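Long-range contact in tRNA nucleotidyl transferase-related protein (Thermotoga maritima, PDB 3H38), which probably adds the CCA end to tRNA as a class II nucleotidyltransferase that uses CTP and ATP with magnesium: residues Glu160-Phe171 / Phe190-Leu200. Numbering follows the deposited sequence.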
ATOM      1  N   GLU A 160      11.362 -16.549  17.590  1.00 44.87           N
ATOM      2  CA  GLU A 160      10.316 -16.320  18.585  1.00 44.64           C
ATOM      3  C   GLU A 160       9.160 -15.510  18.026  1.00 44.54           C
ATOM      4  O   GLU A 160       8.210 -15.163  18.763  1.00 40.05           O
ATOM      5  CB  GLU A 160      10.894 -15.626  19.812  1.00 45.82           C
ATOM      6  CG  GLU A 160      12.114 -16.335  20.332  1.00 61.95           C
ATOM      7  CD  GLU A 160      12.345 -16.121  21.810  1.00 73.01           C
ATOM      8  OE1 GLU A 160      13.064 -16.955  22.415  1.00 76.37           O
ATOM      9  OE2 GLU A 160      11.813 -15.128  22.359  1.00 71.65           O
ATOM     10  N   GLY A 161       9.245 -15.213  16.724  1.00 32.53           N
ATOM     11  CA  GLY A 161       8.178 -14.513  16.021  1.00 29.64           C
ATOM     12  C   GLY A 161       7.888 -13.137  16.589  1.00 31.52           C
ATOM     13  O   GLY A 161       6.707 -12.773  16.763  1.00 38.39           O
ATOM     14  N   VAL A 162       8.957 -12.369  16.852  1.00 27.67           N
ATOM     15  CA  VAL A 162       8.862 -11.121  17.619  1.00 34.44           C
ATOM     16  C   VAL A 162       9.223  -9.861  16.831  1.00 38.55           C
ATOM     17  O   VAL A 162      10.203  -9.832  16.081  1.00 39.14           O
ATOM     18  CB  VAL A 162       9.706 -11.196  18.922  1.00 46.27           C
ATOM     19  CG1 VAL A 162      10.304  -9.845  19.271  1.00 44.79           C
ATOM     20  CG2 VAL A 162       8.860 -11.709  20.067  1.00 40.73           C
ATOM     21  N   ILE A 163       8.399  -8.831  16.988  1.00 40.66           N
ATOM     22  CA  ILE A 163       8.713  -7.503  16.480  1.00 35.72           C
ATOM     23  C   ILE A 163       9.193  -6.668  17.656  1.00 41.38           C
ATOM     24  O   ILE A 163       8.442  -6.448  18.599  1.00 46.08           O
ATOM     25  CB  ILE A 163       7.499  -6.813  15.839  1.00 35.19           C
ATOM     26  CG1 ILE A 163       6.941  -7.659  14.694  1.00 37.83           C
ATOM     27  CG2 ILE A 163       7.887  -5.400  15.338  1.00 26.27           C
ATOM     28  CD1 ILE A 163       7.958  -7.891  13.586  1.00 29.37           C
ATOM     29  N   ARG A 164      10.446  -6.227  17.596  1.00 41.02           N
ATOM     30  CA  ARG A 164      11.076  -5.505  18.694  1.00 42.61           C
ATOM     31  C   ARG A 164      11.884  -4.332  18.136  1.00 36.66           C
ATOM     32  O   ARG A 164      12.635  -4.496  17.185  1.00 38.49           O
ATOM     33  CB  ARG A 164      11.996  -6.445  19.496  1.00 33.24           C
ATOM     34  CG  ARG A 164      12.443  -5.895  20.835  1.00 26.33           C
ATOM     35  CD  ARG A 164      13.596  -6.704  21.440  1.00 31.94           C
ATOM     36  NE  ARG A 164      13.327  -8.142  21.383  1.00 43.41           N
ATOM     37  CZ  ARG A 164      12.959  -8.911  22.410  1.00 40.58           C
ATOM     38  NH1 ARG A 164      12.759 -10.210  22.222  1.00 47.53           N
ATOM     39  NH2 ARG A 164      12.808  -8.406  23.623  1.00 33.77           N
ATOM     40  N   VAL A 165      11.720  -3.150  18.724  1.00 36.56           N
ATOM     41  CA  VAL A 165      12.524  -1.991  18.345  1.00 36.23           C
ATOM     42  C   VAL A 165      13.927  -2.051  18.983  1.00 36.12           C
ATOM     43  O   VAL A 165      14.141  -2.741  20.002  1.00 28.01           O
ATOM     44  CB  VAL A 165      11.822  -0.648  18.724  1.00 27.36           C
ATOM     45  CG1 VAL A 165      10.563  -0.427  17.887  1.00 20.92           C
ATOM     46  CG2 VAL A 165      11.533  -0.580  20.229  1.00 20.51           C
ATOM     47  N   LEU A 166      14.873  -1.318  18.399  1.00 25.21           N
ATOM     48  CA  LEU A 166      16.265  -1.369  18.871  1.00 34.00           C
ATOM     49  C   LEU A 166      16.618  -0.495  20.078  1.00 25.86           C
ATOM     50  O   LEU A 166      17.673  -0.688  20.676  1.00 39.05           O
ATOM     51  CB  LEU A 166      17.244  -1.053  17.733  1.00 46.88           C
ATOM     52  CG  LEU A 166      17.033  -1.641  16.332  1.00 50.33           C
ATOM     53  CD1 LEU A 166      18.334  -1.573  15.563  1.00 45.27           C
ATOM     54  CD2 LEU A 166      16.544  -3.060  16.390  1.00 53.20           C
ATOM     55  N   HIS A 167      15.775   0.483  20.411  1.00 30.99           N
ATOM     56  CA  HIS A 167      15.990   1.354  21.584  1.00 32.74           C
ATOM     57  C   HIS A 167      14.689   2.024  21.993  1.00 36.55           C
ATOM     58  O   HIS A 167      13.700   2.009  21.229  1.00 30.41           O
ATOM     59  CB  HIS A 167      17.010   2.451  21.287  1.00 26.07           C
ATOM     60  CG  HIS A 167      16.564   3.396  20.221  1.00 25.88           C
ATOM     61  ND1 HIS A 167      16.784   3.166  18.882  1.00 24.89           N
ATOM     62  CD2 HIS A 167      15.877   4.571  20.298  1.00 27.86           C
ATOM     63  CE1 HIS A 167      16.270   4.161  18.173  1.00 27.90           C
ATOM     64  NE2 HIS A 167      15.706   5.016  19.011  1.00 34.07           N
ATOM     65  N   THR A 168      14.720   2.658  23.168  1.00 22.63           N
ATOM     66  CA  THR A 168      13.533   3.276  23.796  1.00 27.28           C
ATOM     67  C   THR A 168      12.841   4.457  23.101  1.00 28.70           C
ATOM     68  O   THR A 168      11.678   4.718  23.358  1.00 29.75           O
ATOM     69  CB  THR A 168      13.822   3.682  25.256  1.00 34.41           C
ATOM     70  OG1 THR A 168      14.023   2.494  26.019  1.00 46.91           O
ATOM     71  CG2 THR A 168      12.634   4.430  25.874  1.00 44.67           C
ATOM     72  N   LEU A 169      13.537   5.170  22.238  1.00 32.04           N
ATOM     73  CA  LEU A 169      12.977   6.367  21.631  1.00 23.85           C
ATOM     74  C   LEU A 169      12.585   6.056  20.203  1.00 20.07           C
ATOM     75  O   LEU A 169      12.379   6.956  19.378  1.00 21.13           O
ATOM     76  CB  LEU A 169      14.026   7.492  21.652  1.00 31.02           C
ATOM     77  CG  LEU A 169      14.014   8.399  22.882  1.00 39.86           C
ATOM     78  CD1 LEU A 169      13.259   7.774  24.062  1.00 38.36           C
ATOM     79  CD2 LEU A 169      15.426   8.785  23.282  1.00 28.96           C
ATOM     80  N   SER A 170      12.498   4.772  19.891  1.00 23.02           N
ATOM     81  CA  SER A 170      12.315   4.402  18.490  1.00 32.09           C
ATOM     82  C   SER A 170      11.001   4.927  17.886  1.00 39.35           C
ATOM     83  O   SER A 170      10.965   5.375  16.734  1.00 37.61           O
ATOM     84  CB  SER A 170      12.454   2.898  18.282  1.00 25.28           C
ATOM     85  OG  SER A 170      12.240   2.612  16.911  1.00 34.74           O
ATOM     86  N   PHE A 171       9.925   4.894  18.663  1.00 37.39           N
ATOM     87  CA  PHE A 171       8.652   5.375  18.140  1.00 32.06           C
ATOM     88  C   PHE A 171       8.578   6.882  18.114  1.00 29.32           C
ATOM     89  O   PHE A 171       8.010   7.457  17.190  1.00 27.12           O
ATOM     90  CB  PHE A 171       7.481   4.796  18.920  1.00 29.95           C
ATOM     91  CG  PHE A 171       7.306   3.323  18.700  1.00 25.91           C
ATOM     92  CD1 PHE A 171       7.070   2.836  17.418  1.00 23.59           C
ATOM     93  CD2 PHE A 171       7.418   2.424  19.760  1.00 22.44           C
ATOM     94  CE1 PHE A 171       6.945   1.476  17.173  1.00 25.08           C
ATOM     95  CE2 PHE A 171       7.272   1.044  19.532  1.00 28.03           C
ATOM     96  CZ  PHE A 171       7.034   0.576  18.236  1.00 27.63           C
ATOM     97  N   PHE A 190       3.726 -12.519  13.291  1.00 53.29           N
ATOM     98  CA  PHE A 190       4.515 -12.108  14.439  1.00 53.49           C
ATOM     99  C   PHE A 190       3.729 -11.372  15.471  1.00 47.91           C
ATOM    100  O   PHE A 190       2.629 -10.913  15.206  1.00 54.54           O
ATOM    101  CB  PHE A 190       5.749 -11.328  14.014  1.00 53.57           C
ATOM    102  CG  PHE A 190       6.849 -12.204  13.531  1.00 52.12           C
ATOM    103  CD1 PHE A 190       8.127 -11.715  13.347  1.00 45.04           C
ATOM    104  CD2 PHE A 190       6.601 -13.539  13.280  1.00 39.18           C
ATOM    105  CE1 PHE A 190       9.117 -12.538  12.899  1.00 44.91           C
ATOM    106  CE2 PHE A 190       7.585 -14.363  12.840  1.00 36.19           C
ATOM    107  CZ  PHE A 190       8.846 -13.874  12.643  1.00 43.85           C
ATOM    108  N   ARG A 191       4.296 -11.299  16.666  1.00 46.83           N
ATOM    109  CA  ARG A 191       3.702 -10.510  17.734  1.00 51.77           C
ATOM    110  C   ARG A 191       4.684  -9.411  18.150  1.00 44.48           C
ATOM    111  O   ARG A 191       5.908  -9.590  18.103  1.00 49.03           O
ATOM    112  CB  ARG A 191       3.335 -11.398  18.927  1.00 52.76           C
ATOM    113  CG  ARG A 191       4.565 -11.901  19.720  1.00 65.94           C
ATOM    114  CD  ARG A 191       4.160 -12.796  20.888  1.00 74.37           C
ATOM    115  NE  ARG A 191       4.876 -12.454  22.116  1.00 78.01           N
ATOM    116  CZ  ARG A 191       5.927 -13.116  22.591  1.00 79.84           C
ATOM    117  NH1 ARG A 191       6.502 -12.713  23.721  1.00 71.97           N
ATOM    118  NH2 ARG A 191       6.400 -14.180  21.940  1.00 81.83           N
ATOM    119  N   ILE A 192       4.142  -8.271  18.548  1.00 36.54           N
ATOM    120  CA  ILE A 192       4.944  -7.192  19.106  1.00 41.54           C
ATOM    121  C   ILE A 192       5.249  -7.467  20.575  1.00 42.59           C
ATOM    122  O   ILE A 192       4.348  -7.503  21.416  1.00 39.08           O
ATOM    123  CB  ILE A 192       4.251  -5.829  18.921  1.00 38.99           C
ATOM    124  CG1 ILE A 192       4.211  -5.480  17.424  1.00 43.33           C
ATOM    125  CG2 ILE A 192       4.972  -4.728  19.736  1.00 31.74           C
ATOM    126  CD1 ILE A 192       3.132  -4.473  17.010  1.00 39.97           C
ATOM    127  N   GLU A 193       6.519  -7.684  20.886  1.00 40.89           N
ATOM    128  CA  GLU A 193       6.864  -8.092  22.241  1.00 34.74           C
ATOM    129  C   GLU A 193       6.447  -7.017  23.218  1.00 32.80           C
ATOM    130  O   GLU A 193       6.371  -5.832  22.868  1.00 43.14           O
ATOM    131  CB  GLU A 193       8.357  -8.419  22.358  1.00 39.83           C
ATOM    132  CG  GLU A 193       9.312  -7.249  22.178  1.00 31.81           C
ATOM    133  CD  GLU A 193       9.624  -6.570  23.497  1.00 47.95           C
ATOM    134  OE1 GLU A 193       9.305  -7.164  24.563  1.00 49.61           O
ATOM    135  OE2 GLU A 193      10.206  -5.461  23.472  1.00 53.20           O
ATOM    136  N   GLU A 194       6.171  -7.428  24.430  1.00 34.39           N
ATOM    137  CA  GLU A 194       5.672  -6.578  25.478  1.00 42.70           C
ATOM    138  C   GLU A 194       6.218  -5.199  25.586  1.00 39.51           C
ATOM    139  O   GLU A 194       5.496  -4.244  25.545  1.00 41.37           O
ATOM    140  CB  GLU A 194       5.885  -7.256  26.799  1.00 55.18           C
ATOM    141  CG  GLU A 194       4.867  -6.965  27.813  1.00 74.16           C
ATOM    142  CD  GLU A 194       4.957  -7.930  28.965  1.00 93.54           C
ATOM    143  OE1 GLU A 194       5.952  -7.882  29.695  1.00107.00           O
ATOM    144  OE2 GLU A 194       4.037  -8.748  29.129  1.00 88.75           O
ATOM    145  N   THR A 195       7.503  -5.105  25.800  1.00 39.09           N
ATOM    146  CA  THR A 195       8.146  -3.808  26.004  1.00 39.85           C
ATOM    147  C   THR A 195       7.908  -2.864  24.830  1.00 28.26           C
ATOM    148  O   THR A 195       7.485  -1.712  25.017  1.00 35.73           O
ATOM    149  CB  THR A 195       9.633  -3.959  26.238  1.00 43.95           C
ATOM    150  OG1 THR A 195       9.834  -4.871  27.326  1.00 34.58           O
ATOM    151  CG2 THR A 195      10.251  -2.584  26.547  1.00 41.33           C
ATOM    152  N   THR A 196       8.147  -3.347  23.617  1.00 23.67           N
ATOM    153  CA  THR A 196       7.948  -2.473  22.475  1.00 28.41           C
ATOM    154  C   THR A 196       6.483  -2.091  22.336  1.00 33.53           C
ATOM    155  O   THR A 196       6.180  -0.950  21.980  1.00 33.21           O
ATOM    156  CB  THR A 196       8.664  -2.909  21.141  1.00 39.88           C
ATOM    157  OG1 THR A 196       7.733  -2.903  20.056  1.00 45.11           O
ATOM    158  CG2 THR A 196       9.293  -4.241  21.249  1.00 33.40           C
ATOM    159  N   GLU A 197       5.588  -3.003  22.718  1.00 29.54           N
ATOM    160  CA  GLU A 197       4.147  -2.716  22.691  1.00 33.36           C
ATOM    161  C   GLU A 197       3.781  -1.531  23.599  1.00 39.91           C
ATOM    162  O   GLU A 197       3.058  -0.602  23.199  1.00 36.73           O
ATOM    163  CB  GLU A 197       3.305  -3.956  23.053  1.00 32.75           C
ATOM    164  CG  GLU A 197       1.960  -3.582  23.687  1.00 40.62           C
ATOM    165  CD  GLU A 197       0.842  -4.593  23.435  1.00 56.90           C
ATOM    166  OE1 GLU A 197       1.136  -5.768  23.138  1.00 55.78           O
ATOM    167  OE2 GLU A 197      -0.343  -4.206  23.546  1.00 59.60           O
ATOM    168  N   ARG A 198       4.254  -1.557  24.815  1.00 31.18           N
ATOM    169  CA  ARG A 198       4.099  -0.432  25.653  1.00 35.69           C
ATOM    170  C   ARG A 198       4.645   0.834  25.071  1.00 35.34           C
ATOM    171  O   ARG A 198       4.042   1.851  25.169  1.00 47.12           O
ATOM    172  CB  ARG A 198       4.709  -0.696  26.994  1.00 44.16           C
ATOM    173  CG  ARG A 198       4.852   0.503  27.803  1.00 51.39           C
ATOM    174  CD  ARG A 198       4.741   0.241  29.256  1.00 70.77           C
ATOM    175  NE  ARG A 198       3.905   1.252  29.884  1.00 93.37           N
ATOM    176  CZ  ARG A 198       3.677   1.350  31.186  1.00107.02           C
ATOM    177  NH1 ARG A 198       2.890   2.307  31.651  1.00106.62           N
ATOM    178  NH2 ARG A 198       4.240   0.497  32.025  1.00114.40           N
ATOM    179  N   LEU A 199       5.821   0.769  24.487  1.00 49.26           N
ATOM    180  CA  LEU A 199       6.414   1.936  23.832  1.00 42.59           C
ATOM    181  C   LEU A 199       5.510   2.497  22.720  1.00 38.15           C
ATOM    182  O   LEU A 199       5.346   3.712  22.571  1.00 36.32           O
ATOM    183  CB  LEU A 199       7.792   1.569  23.277  1.00 36.41           C
ATOM    184  CG  LEU A 199       9.066   1.862  24.093  1.00 37.20           C
ATOM    185  CD1 LEU A 199       8.775   2.308  25.513  1.00 30.18           C
ATOM    186  CD2 LEU A 199      10.038   0.679  24.086  1.00 26.12           C
ATOM    187  N   LEU A 200       4.929   1.591  21.948  1.00 36.11           N
ATOM    188  CA  LEU A 200       4.020   1.925  20.857  1.00 30.09           C
ATOM    189  C   LEU A 200       2.813   2.703  21.388  1.00 39.64           C
ATOM    190  O   LEU A 200       2.448   3.753  20.847  1.00 38.73           O
ATOM    191  CB  LEU A 200       3.592   0.622  20.145  1.00 30.70           C
ATOM    192  CG  LEU A 200       2.864   0.669  18.787  1.00 39.03           C
ATOM    193  CD1 LEU A 200       3.278  -0.441  17.830  1.00 34.51           C
ATOM    194  CD2 LEU A 200       1.351   0.656  18.973  1.00 26.70           C
TER
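A two-stranded parallel sheet, 162-163 beside 191-192, ties Gly161-Ile163 to Phe190-Glu193 in the C-terminal, nucleotidyltransferase part of this longer protein; 190-200 falls in its probable RNA-binding region. Arg191 uses both its backbone N and its backbone O: the N donates to Gly161 O (2.8 Å, 168° at the hydrogen), and the O accepts from Ile163 N. Glu193 N then donates to Ile163 O. Gly161, with positive phi, ends helix 154-159 in a Schellman motif. Its CA sits over the centre of the Phe190 ring, 3.3 Å from the centroid, a CH-pi contact. Phe190 CG is anti to its own carbonyl carbon (chi1 -79°), which lays the ring against this glycine. Ile163 CD1 meets the ring edge at Phe190 CD1, 3.8 Å away. Cutting Phe190 back to an alanine would probably uncover the Gly161 turn and take the ring edge away from Ile163 CD1. Glu193 N-caps helix 194-205, its OE1 accepting from Thr195 N (3.0 Å). Its carboxylate also stacks on the Arg164 guanidinium, planes 19° apart. The two charges form only a long salt bridge, Arg164 NH2 to Glu193 OE1 3.8 Å, with no N-H pointing at the oxygen; Asp157 is the stronger partner of Arg164. Further on, Phe171 brings one ring face over Leu200 CA (4.0 Å from centroid to CA), while Leu199 CB lies at the ring edge, 3.6 Å from Phe171 CD2. Thr196 OG1 is buried without a polar partner. Helix 177-187 links the two segments, packing Phe184 on Ile163, Ala181 on Ile192 and the nucleotide-binding Arg177 on Phe171, while Asp157 of helix 154-159 touches Val162.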